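Side-chain contacts in Serine/threonine-protein kinase Tel1 (Chaetomium thermophilum, PDB 6SKY), which probably acts as a serine/threonine kinase that senses DNA damage and activates checkpoint signalling by phosphorylating targets at [ST]-Q sites: residues E1649-E1654 against S2078-Q2083; N1829-P1834 against A1878-M1883; H2678-P2683 against F2725-P2730. All blocks are in the same frame, centred on the assembly; numbering follows the deposited sequence.

Interaction 1 (E1649-E1654 against S2078-Q2083)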
loop_
_atom_site.group_PDB
_atom_site.type_symbol
_atom_site.label_atom_id
_atom_site.label_comp_id
_atom_site.label_asym_id
_atom_site.label_seq_id
_atom_site.Cartn_x
_atom_site.Cartn_y
_atom_site.Cartn_z
ATOM N N GLU A 1649 33.982 18.958 -10.214
ATOM C CA GLU A 1649 33.350 20.159 -9.687
ATOM C C GLU A 1649 33.487 21.367 -10.597
ATOM O O GLU A 1649 32.780 22.354 -10.389
ATOM C CB GLU A 1649 33.928 20.482 -8.316
ATOM C CG GLU A 1649 33.998 19.281 -7.401
ATOM C CD GLU A 1649 34.243 19.658 -5.955
ATOM O OE1 GLU A 1649 34.412 20.864 -5.676
ATOM O OE2 GLU A 1649 34.264 18.749 -5.097
ATOM N N ASP A 1650 34.374 21.329 -11.588
ATOM C CA ASP A 1650 34.433 22.428 -12.540
ATOM C C ASP A 1650 33.180 22.485 -13.397
ATOM O O ASP A 1650 32.792 23.563 -13.858
ATOM C CB ASP A 1650 35.668 22.291 -13.421
ATOM C CG ASP A 1650 36.606 21.200 -12.947
ATOM O OD1 ASP A 1650 36.577 20.862 -11.747
ATOM O OD2 ASP A 1650 37.374 20.678 -13.777
ATOM N N LEU A 1651 32.539 21.343 -13.624
ATOM C CA LEU A 1651 31.327 21.275 -14.422
ATOM C C LEU A 1651 30.089 21.710 -13.659
ATOM O O LEU A 1651 29.050 21.944 -14.280
ATOM C CB LEU A 1651 31.132 19.854 -14.942
ATOM C CG LEU A 1651 31.924 19.486 -16.187
ATOM C CD1 LEU A 1651 31.890 18.005 -16.426
ATOM C CD2 LEU A 1651 31.331 20.205 -17.354
ATOM N N LEU A 1652 30.173 21.836 -12.339
ATOM C CA LEU A 1652 29.021 22.159 -11.516
ATOM C C LEU A 1652 28.967 23.615 -11.085
ATOM O O LEU A 1652 27.925 24.051 -10.592
ATOM C CB LEU A 1652 29.005 21.277 -10.268
ATOM C CG LEU A 1652 28.777 19.789 -10.492
ATOM C CD1 LEU A 1652 28.924 19.040 -9.189
ATOM C CD2 LEU A 1652 27.410 19.579 -11.083
ATOM N N ARG A 1653 30.049 24.369 -11.238
ATOM C CA ARG A 1653 30.055 25.763 -10.828
ATOM C C ARG A 1653 29.407 26.630 -11.891
ATOM O O ARG A 1653 29.557 26.384 -13.088
ATOM C CB ARG A 1653 31.476 26.242 -10.562
ATOM C CG ARG A 1653 32.023 25.819 -9.222
ATOM C CD ARG A 1653 33.338 26.500 -8.960
ATOM N NE ARG A 1653 34.198 26.446 -10.135
ATOM C CZ ARG A 1653 35.238 25.632 -10.264
ATOM N NH1 ARG A 1653 35.562 24.807 -9.280
ATOM N NH2 ARG A 1653 35.962 25.654 -11.374
ATOM N N GLU A 1654 28.685 27.654 -11.446
ATOM C CA GLU A 1654 27.921 28.499 -12.344
ATOM C C GLU A 1654 28.262 29.976 -12.258
ATOM O O GLU A 1654 27.803 30.742 -13.107
ATOM C CB GLU A 1654 26.422 28.328 -12.082
ATOM C CG GLU A 1654 26.013 28.727 -10.696
ATOM C CD GLU A 1654 24.580 28.411 -10.422
ATOM O OE1 GLU A 1654 24.113 27.333 -10.838
ATOM O OE2 GLU A 1654 23.914 29.251 -9.798
ATOM N N SER A 2078 20.823 17.577 -15.193
ATOM C CA SER A 2078 20.342 16.288 -15.671
ATOM C C SER A 2078 20.985 15.915 -16.999
ATOM O O SER A 2078 21.425 14.777 -17.182
ATOM C CB SER A 2078 18.822 16.313 -15.790
ATOM O OG SER A 2078 18.394 17.439 -16.524
ATOM N N VAL A 2079 21.067 16.861 -17.930
ATOM C CA VAL A 2079 21.718 16.591 -19.206
ATOM C C VAL A 2079 23.198 16.318 -19.000
ATOM O O VAL A 2079 23.785 15.450 -19.657
ATOM C CB VAL A 2079 21.489 17.762 -20.173
ATOM C CG1 VAL A 2079 22.131 17.468 -21.499
ATOM C CG2 VAL A 2079 20.016 18.011 -20.340
ATOM N N LEU A 2080 23.822 17.049 -18.085
ATOM C CA LEU A 2080 25.233 16.850 -17.794
ATOM C C LEU A 2080 25.499 15.441 -17.288
ATOM O O LEU A 2080 26.434 14.769 -17.740
ATOM C CB LEU A 2080 25.683 17.883 -16.769
ATOM C CG LEU A 2080 27.158 17.963 -16.439
ATOM C CD1 LEU A 2080 27.852 18.747 -17.511
ATOM C CD2 LEU A 2080 27.326 18.615 -15.105
ATOM N N ARG A 2081 24.682 14.970 -16.349
ATOM C CA ARG A 2081 24.895 13.628 -15.826
ATOM C C ARG A 2081 24.519 12.557 -16.839
ATOM O O ARG A 2081 25.117 11.481 -16.838
ATOM C CB ARG A 2081 24.128 13.454 -14.527
ATOM C CG ARG A 2081 24.441 14.532 -13.526
ATOM C CD ARG A 2081 23.680 14.348 -12.244
ATOM N NE ARG A 2081 24.327 13.342 -11.424
ATOM C CZ ARG A 2081 25.185 13.624 -10.456
ATOM N NH1 ARG A 2081 25.739 12.644 -9.760
ATOM N NH2 ARG A 2081 25.477 14.884 -10.178
ATOM N N GLN A 2082 23.566 12.834 -17.727
ATOM C CA GLN A 2082 23.295 11.906 -18.819
ATOM C C GLN A 2082 24.504 11.753 -19.731
ATOM O O GLN A 2082 24.835 10.642 -20.153
ATOM C CB GLN A 2082 22.089 12.375 -19.618
ATOM C CG GLN A 2082 20.767 12.115 -18.956
ATOM C CD GLN A 2082 19.622 12.797 -19.666
ATOM O OE1 GLN A 2082 19.800 13.419 -20.704
ATOM N NE2 GLN A 2082 18.437 12.688 -19.101
ATOM N N GLN A 2083 25.172 12.858 -20.055
ATOM C CA GLN A 2083 26.365 12.774 -20.892
ATOM C C GLN A 2083 27.493 12.033 -20.189
ATOM O O GLN A 2083 28.216 11.247 -20.813
ATOM C CB GLN A 2083 26.830 14.166 -21.291
ATOM C CG GLN A 2083 25.806 14.991 -21.998
ATOM C CD GLN A 2083 25.424 14.421 -23.322
ATOM O OE1 GLN A 2083 26.209 13.738 -23.963
ATOM N NE2 GLN A 2083 24.205 14.693 -23.747
#
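L1651 and L1652 meet L2080 in a small hydrophobic contact between leucine side chains, joining a turn to a helix 424 residues away in a largely helical region of the chain. The turn 1649-1654 belongs to the loop joining helix 1627-1644 to helix 1657-1663; its partner lies near the start of helix 2077-2097, in the FAT domain. L2080 is the shared element, a single buried leucine whose CD1 meets L1651 alone while CD2 is shared by L1651 and L1652. Its CG stands anti to the backbone N (chi1 -173°), which carries the isobutyl group off the helix toward the turn. CD1 meets CD2 of L1651 at 3.8 Å. The other methyl, CD2, lies against the near end of the same residue, 4.0 Å from L1651 CB and 3.8 Å from the carbonyl O of L1651, and also reaches L1652, whose CD2 is 4.1 Å from it. The backbone of L1651 therefore forms part of the surface that receives L2080. Both turn leucines place CG beside the backbone N, and each side chain runs slantwise to that of L2080. L1652 starts out across the interface rather than into it, and a terminal methyl makes its contact. No hydrogen bond links the two segments; the backbones stay apart, with 8.3 Å between L1651 CA and L2080 CA. Neighbours extend the apolar surface: W1617 of helix 1606-1619 packs on L1651, V1647 touches both L1652 and L2080, and L2070 of helix 2052-2070 adds to the cover of L2080. R2081, the next residue on the helix, directs its NE into a salt bridge with D2126. The contact thus ties an inter-helix loop to the FAT domain, consistent with the alpha-solenoid build of this PIKK.

Interaction 2 (N1829-P1834 against A1878-M1883)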
loop_
_atom_site.group_PDB
_atom_site.type_symbol
_atom_site.label_atom_id
_atom_site.label_comp_id
_atom_site.label_asym_id
_atom_site.label_seq_id
_atom_site.Cartn_x
_atom_site.Cartn_y
_atom_site.Cartn_z
ATOM N N ASN A 1829 16.468 43.062 -18.580
ATOM C CA ASN A 1829 15.283 42.566 -19.275
ATOM C C ASN A 1829 15.580 42.352 -20.755
ATOM O O ASN A 1829 14.934 42.918 -21.627
ATOM C CB ASN A 1829 14.123 43.535 -19.087
ATOM C CG ASN A 1829 13.720 43.686 -17.642
ATOM O OD1 ASN A 1829 13.448 42.702 -16.957
ATOM N ND2 ASN A 1829 13.687 44.919 -17.163
ATOM N N PHE A 1830 16.572 41.517 -21.043
ATOM C CA PHE A 1830 17.109 41.393 -22.396
ATOM C C PHE A 1830 17.196 39.926 -22.790
ATOM O O PHE A 1830 18.185 39.254 -22.491
ATOM C CB PHE A 1830 18.471 42.056 -22.492
ATOM C CG PHE A 1830 18.706 42.761 -23.782
ATOM C CD1 PHE A 1830 18.499 44.120 -23.885
ATOM C CD2 PHE A 1830 19.128 42.067 -24.895
ATOM C CE1 PHE A 1830 18.713 44.773 -25.068
ATOM C CE2 PHE A 1830 19.343 42.714 -26.083
ATOM C CZ PHE A 1830 19.136 44.069 -26.169
ATOM N N THR A 1831 16.174 39.438 -23.481
ATOM C CA THR A 1831 16.136 38.063 -23.961
ATOM C C THR A 1831 16.736 38.027 -25.360
ATOM O O THR A 1831 16.110 38.481 -26.322
ATOM C CB THR A 1831 14.703 37.542 -23.975
ATOM O OG1 THR A 1831 14.018 37.981 -22.796
ATOM C CG2 THR A 1831 14.693 36.023 -24.028
ATOM N N SER A 1832 17.950 37.500 -25.478
ATOM C CA SER A 1832 18.629 37.455 -26.763
ATOM C C SER A 1832 19.728 36.412 -26.701
ATOM O O SER A 1832 20.274 36.133 -25.634
ATOM C CB SER A 1832 19.225 38.811 -27.145
ATOM O OG SER A 1832 18.219 39.742 -27.483
ATOM N N GLU A 1833 20.035 35.837 -27.840
ATOM C CA GLU A 1833 21.141 34.895 -27.884
ATOM C C GLU A 1833 22.489 35.605 -27.978
ATOM O O GLU A 1833 23.439 35.189 -27.305
ATOM C CB GLU A 1833 20.974 33.916 -29.041
ATOM C CG GLU A 1833 21.879 32.718 -28.911
ATOM C CD GLU A 1833 21.663 31.986 -27.606
ATOM O OE1 GLU A 1833 20.494 31.864 -27.183
ATOM O OE2 GLU A 1833 22.660 31.541 -26.998
ATOM N N PRO A 1834 22.641 36.654 -28.796
ATOM C CA PRO A 1834 23.924 37.372 -28.806
ATOM C C PRO A 1834 24.203 38.157 -27.537
ATOM O O PRO A 1834 25.347 38.584 -27.339
ATOM C CB PRO A 1834 23.789 38.307 -30.012
ATOM C CG PRO A 1834 22.336 38.492 -30.172
ATOM C CD PRO A 1834 21.752 37.163 -29.855
ATOM N N ALA A 1878 19.060 35.814 -14.424
ATOM C CA ALA A 1878 19.902 34.673 -14.101
ATOM C C ALA A 1878 19.207 33.351 -14.370
ATOM O O ALA A 1878 19.882 32.340 -14.565
ATOM C CB ALA A 1878 20.349 34.744 -12.648
ATOM N N THR A 1879 17.876 33.330 -14.378
ATOM C CA THR A 1879 17.169 32.127 -14.797
ATOM C C THR A 1879 17.272 31.917 -16.298
ATOM O O THR A 1879 17.328 30.776 -16.760
ATOM C CB THR A 1879 15.706 32.201 -14.385
ATOM O OG1 THR A 1879 15.616 32.675 -13.043
ATOM C CG2 THR A 1879 15.084 30.842 -14.446
ATOM N N ARG A 1880 17.293 33.003 -17.074
ATOM C CA ARG A 1880 17.493 32.877 -18.515
ATOM C C ARG A 1880 18.878 32.338 -18.861
ATOM O O ARG A 1880 19.025 31.604 -19.839
ATOM C CB ARG A 1880 17.268 34.223 -19.190
ATOM C CG ARG A 1880 15.945 34.344 -19.892
ATOM C CD ARG A 1880 15.277 35.659 -19.580
ATOM N NE ARG A 1880 16.207 36.776 -19.632
ATOM C CZ ARG A 1880 15.966 37.958 -19.083
ATOM N NH1 ARG A 1880 16.861 38.926 -19.166
ATOM N NH2 ARG A 1880 14.829 38.170 -18.443
ATOM N N CYS A 1881 19.895 32.685 -18.084
ATOM C CA CYS A 1881 21.265 32.273 -18.350
ATOM C C CYS A 1881 21.602 30.900 -17.792
ATOM O O CYS A 1881 22.725 30.433 -17.989
ATOM C CB CYS A 1881 22.238 33.300 -17.775
ATOM S SG CYS A 1881 22.050 34.949 -18.443
ATOM N N GLY A 1882 20.679 30.250 -17.091
ATOM C CA GLY A 1882 20.936 28.928 -16.568
ATOM C C GLY A 1882 21.698 28.880 -15.267
ATOM O O GLY A 1882 22.301 27.852 -14.958
ATOM N N MET A 1883 21.696 29.957 -14.495
ATOM C CA MET A 1883 22.374 30.026 -13.207
ATOM C C MET A 1883 21.288 29.985 -12.138
ATOM O O MET A 1883 20.797 31.020 -11.702
ATOM C CB MET A 1883 23.206 31.289 -13.097
ATOM C CG MET A 1883 24.123 31.547 -14.259
ATOM S SD MET A 1883 24.586 33.276 -14.423
ATOM C CE MET A 1883 25.854 33.431 -13.182
#
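R1880 lays its guanidinium beside N1829, F1830 and T1831 from within the Schellman motif that ends helix 1871-1880. The helix closes through M1883 N to A1878 O (3.0 Å) and a weaker bond from G1882 N to T1879 O; G1882 has positive phi, and M1883 takes the N-cap position of the next helix. The polar partner of R1880 lies just before the facing loop, where NH1 is hydrogen-bonded to the carbonyl O of L1828, beyond the end of helix 1815-1827. No hydrogen bond joins the two segments themselves. NH1 comes within 3.2 Å of F1830 N, but both are donors and no bond forms between them. Van der Waals contacts supply the rest: N1829 CA lies 4.0 Å from R1880 NH1, while L1839 of helix 1836-1849 packs against the arginine. Bends at chi2 and chi3 (135° and 44°) bring the guanidinium up to the loop, and the side chain of T1831 crosses that of the arginine at about a right angle. The T1831 hydroxyl sits over one guanidinium face, displaced toward its rim, with OG1 4.0 Å from R1880 NE.

Interaction 3 (H2678-P2683 against F2725-P2730)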
loop_
_atom_site.group_PDB
_atom_site.type_symbol
_atom_site.label_atom_id
_atom_site.label_comp_id
_atom_site.label_asym_id
_atom_site.label_seq_id
_atom_site.Cartn_x
_atom_site.Cartn_y
_atom_site.Cartn_z
ATOM N N HIS A 2678 20.604 40.589 15.994
ATOM C CA HIS A 2678 19.286 41.201 16.078
ATOM C C HIS A 2678 19.384 42.709 16.178
ATOM O O HIS A 2678 18.548 43.427 15.624
ATOM C CB HIS A 2678 18.519 40.641 17.267
ATOM C CG HIS A 2678 17.674 39.461 16.930
ATOM N ND1 HIS A 2678 16.519 39.564 16.195
ATOM C CD2 HIS A 2678 17.815 38.152 17.227
ATOM C CE1 HIS A 2678 15.984 38.367 16.056
ATOM N NE2 HIS A 2678 16.754 37.492 16.668
ATOM N N GLU A 2679 20.386 43.213 16.881
ATOM C CA GLU A 2679 20.562 44.649 16.979
ATOM C C GLU A 2679 21.407 45.214 15.854
ATOM O O GLU A 2679 21.344 46.419 15.600
ATOM C CB GLU A 2679 21.197 45.012 18.314
ATOM C CG GLU A 2679 22.591 44.493 18.472
ATOM C CD GLU A 2679 23.210 44.921 19.774
ATOM O OE1 GLU A 2679 22.544 45.667 20.519
ATOM O OE2 GLU A 2679 24.358 44.517 20.054
ATOM N N ARG A 2680 22.196 44.384 15.180
ATOM C CA ARG A 2680 22.932 44.868 14.021
ATOM C C ARG A 2680 22.010 45.084 12.830
ATOM O O ARG A 2680 22.175 46.052 12.084
ATOM C CB ARG A 2680 24.047 43.892 13.677
ATOM C CG ARG A 2680 24.624 44.075 12.318
ATOM C CD ARG A 2680 25.922 43.343 12.179
ATOM N NE ARG A 2680 25.758 41.902 12.246
ATOM C CZ ARG A 2680 26.238 41.143 13.219
ATOM N NH1 ARG A 2680 26.052 39.838 13.195
ATOM N NH2 ARG A 2680 26.914 41.692 14.212
ATOM N N TYR A 2681 21.023 44.214 12.636
ATOM C CA TYR A 2681 20.170 44.335 11.464
ATOM C C TYR A 2681 18.869 45.074 11.718
ATOM O O TYR A 2681 18.251 45.536 10.756
ATOM C CB TYR A 2681 19.853 42.956 10.887
ATOM C CG TYR A 2681 21.071 42.259 10.362
ATOM C CD1 TYR A 2681 21.627 42.618 9.156
ATOM C CD2 TYR A 2681 21.672 41.254 11.077
ATOM C CE1 TYR A 2681 22.735 41.995 8.683
ATOM C CE2 TYR A 2681 22.782 40.630 10.609
ATOM C CZ TYR A 2681 23.315 41.006 9.416
ATOM O OH TYR A 2681 24.435 40.376 8.944
ATOM N N TYR A 2682 18.433 45.203 12.964
ATOM C CA TYR A 2682 17.217 45.944 13.303
ATOM C C TYR A 2682 17.490 46.825 14.507
ATOM O O TYR A 2682 17.156 46.475 15.642
ATOM C CB TYR A 2682 16.055 44.997 13.587
ATOM C CG TYR A 2682 15.618 44.180 12.411
ATOM C CD1 TYR A 2682 14.742 44.691 11.483
ATOM C CD2 TYR A 2682 16.067 42.885 12.239
ATOM C CE1 TYR A 2682 14.337 43.946 10.413
ATOM C CE2 TYR A 2682 15.665 42.135 11.173
ATOM C CZ TYR A 2682 14.800 42.672 10.265
ATOM O OH TYR A 2682 14.391 41.926 9.195
ATOM N N PRO A 2683 18.098 47.994 14.297
ATOM C CA PRO A 2683 18.436 48.860 15.433
ATOM C C PRO A 2683 17.235 49.478 16.132
ATOM O O PRO A 2683 17.409 50.053 17.210
ATOM C CB PRO A 2683 19.314 49.940 14.795
ATOM C CG PRO A 2683 19.780 49.353 13.524
ATOM C CD PRO A 2683 18.667 48.504 13.043
ATOM N N PHE A 2725 23.954 32.811 6.821
ATOM C CA PHE A 2725 24.466 32.202 5.613
ATOM C C PHE A 2725 24.907 33.226 4.595
ATOM O O PHE A 2725 25.790 32.939 3.790
ATOM C CB PHE A 2725 23.409 31.280 5.012
ATOM C CG PHE A 2725 22.988 30.198 5.936
ATOM C CD1 PHE A 2725 23.740 29.058 6.058
ATOM C CD2 PHE A 2725 21.874 30.339 6.725
ATOM C CE1 PHE A 2725 23.379 28.084 6.924
ATOM C CE2 PHE A 2725 21.514 29.360 7.593
ATOM C CZ PHE A 2725 22.266 28.233 7.686
ATOM N N MET A 2726 24.335 34.420 4.620
ATOM C CA MET A 2726 24.733 35.435 3.663
ATOM C C MET A 2726 26.021 36.129 4.051
ATOM O O MET A 2726 26.606 36.820 3.217
ATOM C CB MET A 2726 23.623 36.465 3.499
ATOM C CG MET A 2726 22.508 36.011 2.610
ATOM S SD MET A 2726 21.087 37.095 2.703
ATOM C CE MET A 2726 19.907 36.168 1.735
ATOM N N GLU A 2727 26.486 35.957 5.278
ATOM C CA GLU A 2727 27.701 36.605 5.718
ATOM C C GLU A 2727 28.802 35.632 6.077
ATOM O O GLU A 2727 29.893 36.068 6.444
ATOM C CB GLU A 2727 27.414 37.524 6.906
ATOM C CG GLU A 2727 27.320 36.836 8.217
ATOM C CD GLU A 2727 26.891 37.772 9.312
ATOM O OE1 GLU A 2727 25.916 38.522 9.107
ATOM O OE2 GLU A 2727 27.535 37.769 10.377
ATOM N N TYR A 2728 28.559 34.333 5.983
ATOM C CA TYR A 2728 29.629 33.357 6.051
ATOM C C TYR A 2728 29.855 32.646 4.735
ATOM O O TYR A 2728 30.923 32.064 4.546
ATOM C CB TYR A 2728 29.347 32.315 7.140
ATOM C CG TYR A 2728 29.619 32.806 8.534
ATOM C CD1 TYR A 2728 30.890 32.756 9.066
ATOM C CD2 TYR A 2728 28.610 33.325 9.313
ATOM C CE1 TYR A 2728 31.144 33.206 10.328
ATOM C CE2 TYR A 2728 28.856 33.779 10.574
ATOM C CZ TYR A 2728 30.122 33.717 11.078
ATOM O OH TYR A 2728 30.369 34.169 12.347
ATOM N N PHE A 2729 28.889 32.693 3.822
ATOM C CA PHE A 2729 29.004 32.057 2.513
ATOM C C PHE A 2729 28.425 33.003 1.474
ATOM O O PHE A 2729 27.226 32.970 1.186
ATOM C CB PHE A 2729 28.288 30.708 2.483
ATOM C CG PHE A 2729 28.444 29.904 3.739
ATOM C CD1 PHE A 2729 29.600 29.203 3.993
ATOM C CD2 PHE A 2729 27.429 29.844 4.666
ATOM C CE1 PHE A 2729 29.734 28.474 5.147
ATOM C CE2 PHE A 2729 27.568 29.116 5.820
ATOM C CZ PHE A 2729 28.716 28.435 6.056
ATOM N N PRO A 2730 29.250 33.874 0.888
ATOM C CA PRO A 2730 28.739 34.803 -0.126
ATOM C C PRO A 2730 28.645 34.225 -1.531
ATOM O O PRO A 2730 28.009 34.846 -2.390
ATOM C CB PRO A 2730 29.749 35.955 -0.079
ATOM C CG PRO A 2730 30.567 35.718 1.144
ATOM C CD PRO A 2730 30.595 34.259 1.328
#
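E2727 reaches Y2681 and R2680 within the PI3/PI4-kinase-type catalytic domain, linking segment 2725-2730 to the end of helix 2670-2681, which follows strand 2667-2669. Its CB heads toward the opposite segment, and the side chain packs on I1860 on the way. CG sits between the backbone N and the carbonyl carbon (chi1 81°), and the chain then runs straight out (chi2 -174°), delivering the carboxylate across the gap. CD comes 3.6 Å from Y2681 OH. Beyond it, OE1 accepts a hydrogen bond from that hydroxyl, arriving at the ring edge near the ring plane; the modelled separation is too short to be taken literally at this resolution. Carboxylate and ring are turned 49° against each other. R2680 CG, from the same helix as the tyrosine, lies over the centre of one ring face; Y2723 of helix 2722-2726 also stacks with the ring. The carboxylate's other oxygen, OE2, faces R2680, whose side chain comes from the opposite direction. This salt bridge is long and purely electrostatic: OE2 lies well out of the guanidinium plane with no N-H aimed at it, 3.8 Å from R2680 NH1.

How the interactions relate
Interactions 1 and 2 adjoin, with centres 19 Å apart: E1654 O of the first packs on M1883 CE of the second at 3.3 Å. Along the chain, interaction 2 falls within the span bracketed by interaction 1, whereas interaction 3 comes after both. It lies about 32 Å from interaction 1 and 30 Å from interaction 2, centre to centre, and touches neither. Helix 1884-1898 bears on all three: A1878 and T1879 pack on A1887, E1654 OE2 bonds to V1886 N, and M2726 packs on L1893 and E1896. Helix 2732-2755 likewise meets R1653 and F2725. None of the contacts reaches the nucleotide or magnesium ion, although interaction 3 belongs to the kinase domain.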